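Local coordinates for protein beta subunit of photoactivated adenylyl cyclase (Beggiatoa sp. PS, PDB 5M2A) that probably makes cyclic AMP from ATP in response to blue light, pairing a flavin-binding BLUF sensor with a class III adenylyl cyclase catalytic domain, at residues 157-162 and 181-186; 188-193 and 226-231. One frame throughout, in Å; residues are numbered along the deposited sequence.

Contact 1 of 2, residues 157-162 and 181-186. With MG (magnesium ion), chain G.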
ATOM      1  N   PHE A 157       1.580  13.096  10.393  1.00 19.24           N
ATOM      2  CA  PHE A 157       1.474  12.395  11.662  1.00 15.73           C
ATOM      3  C   PHE A 157       2.383  11.170  11.597  1.00 14.56           C
ATOM      4  O   PHE A 157       2.342  10.421  10.622  1.00 17.20           O
ATOM      5  CB  PHE A 157      -0.011  12.024  11.883  1.00 13.18           C
ATOM      6  CG  PHE A 157      -0.275  11.044  13.012  1.00 18.96           C
ATOM      7  CD1 PHE A 157       0.050   9.698  12.890  1.00 16.73           C
ATOM      8  CD2 PHE A 157      -0.958  11.465  14.151  1.00 16.91           C
ATOM      9  CE1 PHE A 157      -0.227   8.792  13.918  1.00 22.31           C
ATOM     10  CE2 PHE A 157      -1.247  10.553  15.189  1.00 16.13           C
ATOM     11  CZ  PHE A 157      -0.881   9.224  15.070  1.00 17.94           C
ATOM     12  N   PHE A 158       3.211  10.970  12.623  1.00 17.23           N
ATOM     13  CA  PHE A 158       3.959   9.725  12.793  1.00 17.91           C
ATOM     14  C   PHE A 158       3.784   9.279  14.231  1.00 17.16           C
ATOM     15  O   PHE A 158       3.965  10.082  15.148  1.00 14.67           O
ATOM     16  CB  PHE A 158       5.461   9.891  12.510  1.00 20.52           C
ATOM     17  CG  PHE A 158       5.835   9.805  11.065  1.00 26.09           C
ATOM     18  CD1 PHE A 158       5.927   8.582  10.433  1.00 39.44           C
ATOM     19  CD2 PHE A 158       6.130  10.945  10.343  1.00 29.44           C
ATOM     20  CE1 PHE A 158       6.290   8.493   9.101  1.00 40.39           C
ATOM     21  CE2 PHE A 158       6.495  10.862   9.006  1.00 33.26           C
ATOM     22  CZ  PHE A 158       6.574   9.636   8.388  1.00 35.44           C
ATOM     23  N   SER A 159       3.431   8.011  14.432  1.00 17.70           N
ATOM     24  CA  SER A 159       3.400   7.453  15.775  1.00 16.86           C
ATOM     25  C   SER A 159       4.039   6.077  15.742  1.00 21.30           C
ATOM     26  O   SER A 159       3.892   5.346  14.765  1.00 25.52           O
ATOM     27  CB  SER A 159       1.977   7.367  16.323  1.00 16.26           C
ATOM     28  OG  SER A 159       1.174   6.463  15.581  1.00 18.40           O
ATOM     29  N   ASP A 160       4.762   5.718  16.803  1.00 17.08           N
ATOM     30  CA  ASP A 160       5.352   4.384  16.843  1.00 17.41           C
ATOM     31  C   ASP A 160       5.457   3.920  18.287  1.00 18.46           C
ATOM     32  O   ASP A 160       5.109   4.643  19.224  1.00 18.78           O
ATOM     33  CB  ASP A 160       6.706   4.342  16.118  1.00 20.59           C
ATOM     34  CG  ASP A 160       7.836   4.945  16.909  1.00 35.97           C
ATOM     35  OD1 ASP A 160       7.589   5.611  17.929  1.00 37.24           O
ATOM     36  OD2 ASP A 160       8.995   4.740  16.494  1.00 40.87           O
ATOM     37  N   ILE A 161       5.960   2.709  18.452  1.00 15.82           N
ATOM     38  CA  ILE A 161       5.864   1.987  19.715  1.00 17.92           C
ATOM     39  C   ILE A 161       7.122   2.214  20.537  1.00 20.31           C
ATOM     40  O   ILE A 161       8.241   2.015  20.046  1.00 20.03           O
ATOM     41  CB  ILE A 161       5.653   0.489  19.453  1.00 16.25           C
ATOM     42  CG1 ILE A 161       4.318   0.282  18.733  1.00 15.96           C
ATOM     43  CG2 ILE A 161       5.727  -0.282  20.747  1.00 15.17           C
ATOM     44  CD1 ILE A 161       4.026  -1.181  18.381  1.00 19.27           C
ATOM     45  N   LEU A 162       6.940   2.600  21.804  1.00 17.10           N
ATOM     46  CA  LEU A 162       8.069   2.820  22.700  1.00 18.21           C
ATOM     47  C   LEU A 162       8.792   1.513  22.987  1.00 21.66           C
ATOM     48  O   LEU A 162       8.162   0.483  23.244  1.00 20.92           O
ATOM     49  CB  LEU A 162       7.586   3.432  24.020  1.00 23.03           C
ATOM     50  CG  LEU A 162       8.683   3.747  25.035  1.00 30.33           C
ATOM     51  CD1 LEU A 162       9.534   4.905  24.529  1.00 25.90           C
ATOM     52  CD2 LEU A 162       8.087   4.055  26.399  1.00 30.51           C
ATOM     53  N   ASN A 181      -0.525  -5.483  15.490  1.00 16.98           N
ATOM     54  CA  ASN A 181      -1.854  -5.372  14.878  1.00 16.97           C
ATOM     55  C   ASN A 181      -2.813  -4.577  15.758  1.00 15.92           C
ATOM     56  O   ASN A 181      -3.645  -3.813  15.251  1.00 18.29           O
ATOM     57  CB  ASN A 181      -2.442  -6.759  14.599  1.00 16.47           C
ATOM     58  CG  ASN A 181      -1.840  -7.414  13.371  1.00 20.06           C
ATOM     59  OD1 ASN A 181      -1.323  -6.736  12.488  1.00 21.54           O
ATOM     60  ND2 ASN A 181      -1.920  -8.741  13.308  1.00 21.99           N
ATOM     61  N   ARG A 182      -2.746  -4.773  17.077  1.00 15.96           N
ATOM     62  CA  ARG A 182      -3.649  -4.054  17.969  1.00 15.25           C
ATOM     63  C   ARG A 182      -3.341  -2.566  17.946  1.00 15.01           C
ATOM     64  O   ARG A 182      -4.247  -1.727  17.876  1.00 18.00           O
ATOM     65  CB  ARG A 182      -3.533  -4.602  19.392  1.00 19.27           C
ATOM     66  CG  ARG A 182      -4.544  -3.994  20.362  1.00 16.42           C
ATOM     67  CD  ARG A 182      -5.984  -4.274  19.928  1.00 20.06           C
ATOM     68  NE  ARG A 182      -6.953  -3.837  20.938  1.00 25.61           N
ATOM     69  CZ  ARG A 182      -7.308  -4.572  21.986  1.00 25.58           C
ATOM     70  NH1 ARG A 182      -6.764  -5.771  22.164  1.00 21.20           N
ATOM     71  NH2 ARG A 182      -8.197  -4.111  22.864  1.00 27.42           N
ATOM     72  N   TYR A 183      -2.053  -2.237  17.997  1.00 15.93           N
ATOM     73  CA  TYR A 183      -1.599  -0.853  17.895  1.00 16.36           C
ATOM     74  C   TYR A 183      -2.048  -0.221  16.583  1.00 18.08           C
ATOM     75  O   TYR A 183      -2.622   0.875  16.567  1.00 17.13           O
ATOM     76  CB  TYR A 183      -0.077  -0.827  18.025  1.00 15.72           C
ATOM     77  CG  TYR A 183       0.498   0.541  17.871  1.00 15.70           C
ATOM     78  CD1 TYR A 183       0.288   1.505  18.851  1.00 14.91           C
ATOM     79  CD2 TYR A 183       1.249   0.871  16.760  1.00 16.83           C
ATOM     80  CE1 TYR A 183       0.808   2.771  18.714  1.00 19.07           C
ATOM     81  CE2 TYR A 183       1.789   2.143  16.614  1.00 21.05           C
ATOM     82  CZ  TYR A 183       1.555   3.082  17.594  1.00 21.91           C
ATOM     83  OH  TYR A 183       2.079   4.334  17.460  1.00 22.76           O
ATOM     84  N   PHE A 184      -1.801  -0.906  15.463  1.00 14.59           N
ATOM     85  CA  PHE A 184      -2.276  -0.391  14.176  1.00 17.12           C
ATOM     86  C   PHE A 184      -3.792  -0.228  14.142  1.00 17.78           C
ATOM     87  O   PHE A 184      -4.301   0.763  13.601  1.00 18.25           O
ATOM     88  CB  PHE A 184      -1.827  -1.320  13.047  1.00 15.22           C
ATOM     89  CG  PHE A 184      -0.366  -1.241  12.732  1.00 15.96           C
ATOM     90  CD1 PHE A 184       0.439  -0.229  13.258  1.00 18.34           C
ATOM     91  CD2 PHE A 184       0.211  -2.178  11.880  1.00 15.78           C
ATOM     92  CE1 PHE A 184       1.806  -0.166  12.940  1.00 18.79           C
ATOM     93  CE2 PHE A 184       1.554  -2.127  11.563  1.00 19.42           C
ATOM     94  CZ  PHE A 184       2.364  -1.116  12.097  1.00 17.80           C
ATOM     95  N   SER A 185      -4.536  -1.220  14.655  1.00 17.03           N
ATOM     96  CA  SER A 185      -5.993  -1.130  14.648  0.70 17.57           C
ATOM     97  C   SER A 185      -6.469   0.108  15.394  1.00 19.34           C
ATOM     98  O   SER A 185      -7.365   0.821  14.926  1.00 19.93           O
ATOM     99  CB  SER A 185      -6.598  -2.393  15.269  0.70 17.90           C
ATOM    100  OG  SER A 185      -8.017  -2.365  15.213  0.70 23.74           O
ATOM    101  N   ILE A 186      -5.880   0.376  16.555  1.00 17.60           N
ATOM    102  CA  ILE A 186      -6.282   1.526  17.359  1.00 15.32           C
ATOM    103  C   ILE A 186      -5.946   2.819  16.636  1.00 15.43           C
ATOM    104  O   ILE A 186      -6.779   3.720  16.525  1.00 15.82           O
ATOM    105  CB  ILE A 186      -5.594   1.470  18.734  1.00 15.87           C
ATOM    106  CG1 ILE A 186      -6.196   0.349  19.578  1.00 22.43           C
ATOM    107  CG2 ILE A 186      -5.704   2.827  19.465  1.00 17.28           C
ATOM    108  CD1 ILE A 186      -5.346  -0.007  20.805  1.00 21.06           C
TER
HETATM  109 MG    MG G 405       9.556   2.183  17.888  1.00 32.82          MG
HETATM  110  O   HOH W   1      11.179   2.569  19.225  1.00 52.58           O
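Y183 reaches from the helix 173-193 to the strand 150-161 and meets it in two ways, through its hydroxyl and through a ring face. S159 OG donates a hydrogen bond to Y183 OH over 3.0 Å. The backbone N of D160 is also close to this oxygen, but at too poor an angle. Over one ring face lies I161, whose CG1 sits 3.8 Å from the ring centroid and 14° off the normal, a CH-pi contact displaced toward the rim. Y183 holds CG anti to its backbone N (chi1 177°), which carries the ring toward the strand, whose segment axis passes 10.1 Å from that of the helix; the two side chains run past each other.

In the next shell, T247 OG1 is hydrogen-bonded to both Y183 OH and D160 O. I161 O binds the magnesium ion at 2.5 Å, and a water oxygen lies 2.1 Å from the ion. D160 OD2 stands 3.0 Å from it, long for direct coordination, while OD1 forms a salt bridge with R287. I161 N donates to D204 OD2. Strand 150-161 pairs with 205-211 and 247-258 in the catalytic sheet, and D160 and D204 are paired metal-site aspartates, as in class III cyclases.

The buried Y183 OH, hydrogen-bonded to S159 and T247, thus ties the helix to two adjacent strands, consistent with second-shell positioning of I161 O.

Contact 2 of 2, residues 188-193 and 226-231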
ATOM      1  N   THR A 188      -5.366   3.405  13.413  1.00 16.32           N
ATOM      2  CA  THR A 188      -6.128   3.602  12.182  1.00 20.01           C
ATOM      3  C   THR A 188      -7.569   4.013  12.470  1.00 20.99           C
ATOM      4  O   THR A 188      -8.126   4.906  11.807  1.00 19.41           O
ATOM      5  CB  THR A 188      -6.096   2.316  11.358  1.00 19.11           C
ATOM      6  OG1 THR A 188      -4.746   2.016  11.029  1.00 18.32           O
ATOM      7  CG2 THR A 188      -6.894   2.487  10.063  1.00 18.63           C
ATOM      8  N   ARG A 189      -8.211   3.351  13.435  1.00 18.16           N
ATOM      9  CA  ARG A 189      -9.593   3.690  13.754  1.00 19.51           C
ATOM     10  C   ARG A 189      -9.718   5.150  14.165  1.00 16.95           C
ATOM     11  O   ARG A 189     -10.603   5.872  13.689  1.00 18.85           O
ATOM     12  CB  ARG A 189     -10.130   2.768  14.856  1.00 18.18           C
ATOM     13  CG  ARG A 189     -11.504   3.176  15.365  1.00 23.72           C
ATOM     14  CD  ARG A 189     -12.089   2.166  16.347  1.00 28.15           C
ATOM     15  NE  ARG A 189     -11.084   1.623  17.256  1.00 23.63           N
ATOM     16  CZ  ARG A 189     -10.712   2.198  18.397  1.00 33.62           C
ATOM     17  NH1 ARG A 189     -11.249   3.361  18.780  1.00 26.53           N
ATOM     18  NH2 ARG A 189      -9.790   1.613  19.157  1.00 31.23           N
ATOM     19  N   ILE A 190      -8.821   5.606  15.033  1.00 17.02           N
ATOM     20  CA  ILE A 190      -8.952   6.938  15.603  1.00 18.63           C
ATOM     21  C   ILE A 190      -8.578   7.998  14.578  1.00 16.71           C
ATOM     22  O   ILE A 190      -9.286   8.995  14.431  1.00 18.46           O
ATOM     23  CB  ILE A 190      -8.114   7.051  16.886  1.00 18.55           C
ATOM     24  CG1 ILE A 190      -8.718   6.119  17.954  1.00 17.76           C
ATOM     25  CG2 ILE A 190      -8.070   8.494  17.393  1.00 18.58           C
ATOM     26  CD1 ILE A 190      -7.888   6.005  19.231  1.00 19.83           C
ATOM     27  N   ILE A 191      -7.462   7.798  13.866  1.00 16.93           N
ATOM     28  CA  ILE A 191      -7.079   8.713  12.784  1.00 14.69           C
ATOM     29  C   ILE A 191      -8.249   8.890  11.824  1.00 14.59           C
ATOM     30  O   ILE A 191      -8.601  10.010  11.434  1.00 17.27           O
ATOM     31  CB  ILE A 191      -5.837   8.177  12.048  1.00 15.23           C
ATOM     32  CG1 ILE A 191      -4.603   8.257  12.954  1.00 15.86           C
ATOM     33  CG2 ILE A 191      -5.621   8.940  10.706  1.00 15.22           C
ATOM     34  CD1 ILE A 191      -3.397   7.472  12.441  1.00 16.29           C
ATOM     35  N   SER A 192      -8.863   7.773  11.414  1.00 15.86           N
ATOM     36  CA  SER A 192      -9.931   7.824  10.419  1.00 16.96           C
ATOM     37  C   SER A 192     -11.203   8.445  10.988  1.00 23.71           C
ATOM     38  O   SER A 192     -11.958   9.107  10.263  1.00 21.47           O
ATOM     39  CB  SER A 192     -10.213   6.413   9.891  1.00 25.12           C
ATOM     40  OG  SER A 192      -9.027   5.847   9.345  1.00 29.59           O
ATOM     41  N   ALA A 193     -11.458   8.244  12.283  1.00 22.91           N
ATOM     42  CA  ALA A 193     -12.615   8.873  12.914  1.00 24.37           C
ATOM     43  C   ALA A 193     -12.500  10.390  12.909  1.00 24.39           C
ATOM     44  O   ALA A 193     -13.516  11.090  12.810  1.00 21.89           O
ATOM     45  CB  ALA A 193     -12.774   8.372  14.348  1.00 25.61           C
ATOM     46  N   ILE A 226      -3.029   7.940  22.747  1.00 18.35           N
ATOM     47  CA  ILE A 226      -2.341   7.782  24.025  1.00 21.86           C
ATOM     48  C   ILE A 226      -3.311   7.305  25.094  1.00 23.02           C
ATOM     49  O   ILE A 226      -3.005   6.393  25.878  1.00 18.37           O
ATOM     50  CB  ILE A 226      -1.682   9.114  24.412  1.00 17.72           C
ATOM     51  CG1 ILE A 226      -0.561   9.462  23.426  1.00 18.57           C
ATOM     52  CG2 ILE A 226      -1.219   9.113  25.884  1.00 20.54           C
ATOM     53  CD1 ILE A 226      -0.157  10.936  23.488  1.00 21.28           C
ATOM     54  N   SER A 227      -4.499   7.906  25.130  1.00 18.42           N
ATOM     55  CA  SER A 227      -5.484   7.564  26.148  1.00 17.97           C
ATOM     56  C   SER A 227      -5.944   6.121  26.004  1.00 19.10           C
ATOM     57  O   SER A 227      -6.078   5.400  26.998  1.00 19.56           O
ATOM     58  CB  SER A 227      -6.674   8.521  26.065  1.00 18.95           C
ATOM     59  OG  SER A 227      -7.707   8.115  26.953  1.00 26.32           O
ATOM     60  N   GLU A 228      -6.186   5.677  24.766  1.00 18.66           N
ATOM     61  CA  GLU A 228      -6.655   4.314  24.574  1.00 17.32           C
ATOM     62  C   GLU A 228      -5.579   3.306  24.945  1.00 19.08           C
ATOM     63  O   GLU A 228      -5.886   2.240  25.495  1.00 18.54           O
ATOM     64  CB  GLU A 228      -7.112   4.105  23.133  1.00 19.98           C
ATOM     65  CG  GLU A 228      -8.434   4.804  22.825  1.00 25.92           C
ATOM     66  CD  GLU A 228      -9.276   4.041  21.803  1.00 33.22           C
ATOM     67  OE1 GLU A 228      -8.904   2.898  21.457  1.00 32.08           O
ATOM     68  OE2 GLU A 228     -10.308   4.578  21.344  1.00 33.94           O
ATOM     69  N   LEU A 229      -4.317   3.615  24.649  1.00 19.18           N
ATOM     70  CA  LEU A 229      -3.246   2.712  25.065  1.00 19.65           C
ATOM     71  C   LEU A 229      -3.146   2.633  26.581  1.00 20.06           C
ATOM     72  O   LEU A 229      -2.912   1.554  27.141  1.00 17.76           O
ATOM     73  CB  LEU A 229      -1.912   3.158  24.477  1.00 16.45           C
ATOM     74  CG  LEU A 229      -1.787   3.155  22.957  1.00 22.79           C
ATOM     75  CD1 LEU A 229      -0.323   3.333  22.571  1.00 18.37           C
ATOM     76  CD2 LEU A 229      -2.372   1.913  22.309  1.00 24.41           C
ATOM     77  N   LYS A 230      -3.273   3.773  27.263  1.00 18.69           N
ATOM     78  CA  LYS A 230      -3.243   3.758  28.723  1.00 21.75           C
ATOM     79  C   LYS A 230      -4.382   2.911  29.276  1.00 21.36           C
ATOM     80  O   LYS A 230      -4.188   2.117  30.202  1.00 21.09           O
ATOM     81  CB  LYS A 230      -3.316   5.187  29.269  1.00 20.52           C
ATOM     82  CG  LYS A 230      -3.156   5.277  30.784  1.00 24.00           C
ATOM     83  CD  LYS A 230      -3.258   6.724  31.242  1.00 32.47           C
ATOM     84  CE  LYS A 230      -3.252   6.833  32.756  1.00 42.02           C
ATOM     85  NZ  LYS A 230      -3.382   8.258  33.172  1.00 48.04           N
ATOM     86  N   GLN A 231      -5.585   3.057  28.709  1.00 20.78           N
ATOM     87  CA  GLN A 231      -6.694   2.188  29.112  1.00 22.47           C
ATOM     88  C   GLN A 231      -6.354   0.718  28.886  1.00 20.04           C
ATOM     89  O   GLN A 231      -6.604  -0.128  29.751  1.00 21.27           O
ATOM     90  CB  GLN A 231      -7.968   2.553  28.347  1.00 23.72           C
ATOM     91  CG  GLN A 231      -8.586   3.870  28.763  1.00 29.53           C
ATOM     92  CD  GLN A 231      -9.895   4.145  28.043  1.00 43.85           C
ATOM     93  OE1 GLN A 231     -10.750   3.266  27.923  1.00 49.47           O
ATOM     94  NE2 GLN A 231     -10.051   5.370  27.552  1.00 41.38           N
TER
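R189 extends from the helix 173-193 to meet E228 on the helix 215-235, and the two charged groups form a two-pronged, end-on salt bridge. NH2 of R189 donates to E228 OE1 at 2.8 Å, and NH1 of R189 donates to E228 OE2 at 3.0 Å. Both bonds are nearly straight, with N-H...O angles of at least 175°, and both acceptors are met on the syn side. The two flat groups lie only 19° from coplanar, so the carboxylate faces the edge of the guanidinium and neither group covers the other's face. The arginine achieves this by a bend at chi3 (39°) in a chain that otherwise leaves the helix extended, turning its terminal nitrogens toward the glutamate.

At the next position, I190 approaches E228 from the opposite direction. Its CD1 comes within 3.5 Å of E228 CD and 3.8 Å of E228 CG, so methyl packing supports the stem and carboxylate beside the ion pair. The same isoleucine also packs on T221, D224 and I225 of the second helix, which leads from the exposed ion pair to buried packing.

Further on, S192 OG donates to T188 O at 2.8 Å and joins the helical bond from S192 N, the two donors approaching from opposite faces of the carbonyl plane. An alanine in place of E228 removes the carboxylate and would probably leave the R189 guanidinium without its mate and free to turn, with I190 CD1 losing part of its packing.

Two straight bonds fix the rotation of both charged groups, so this is a bidentate, end-on salt bridge joining the two helices in the cyclase domain, where R189 is exposed and E228 partly so.

Both contacts use the helix 173-193, one shortly after the other along it, and their centres lie about 9 Å apart. They touch directly: F157 CE1 meets I191 CD1 at 3.7 Å, and I186 CD1 meets L229 CD2 at 3.8 Å. L229 also packs against the Y183 ring, with its CD1 4.1 Å from Y183 CE1. Contact 1 holds two of the three metal-site residues, whereas the salt bridge of contact 2 is remote from the metal, E228 OE1 being 18.8 Å from the magnesium ion. Together they join one helix to the metal-binding strand and to the helix 215-235, all within the cyclase domain and apart from the flavin pocket of the BLUF domain.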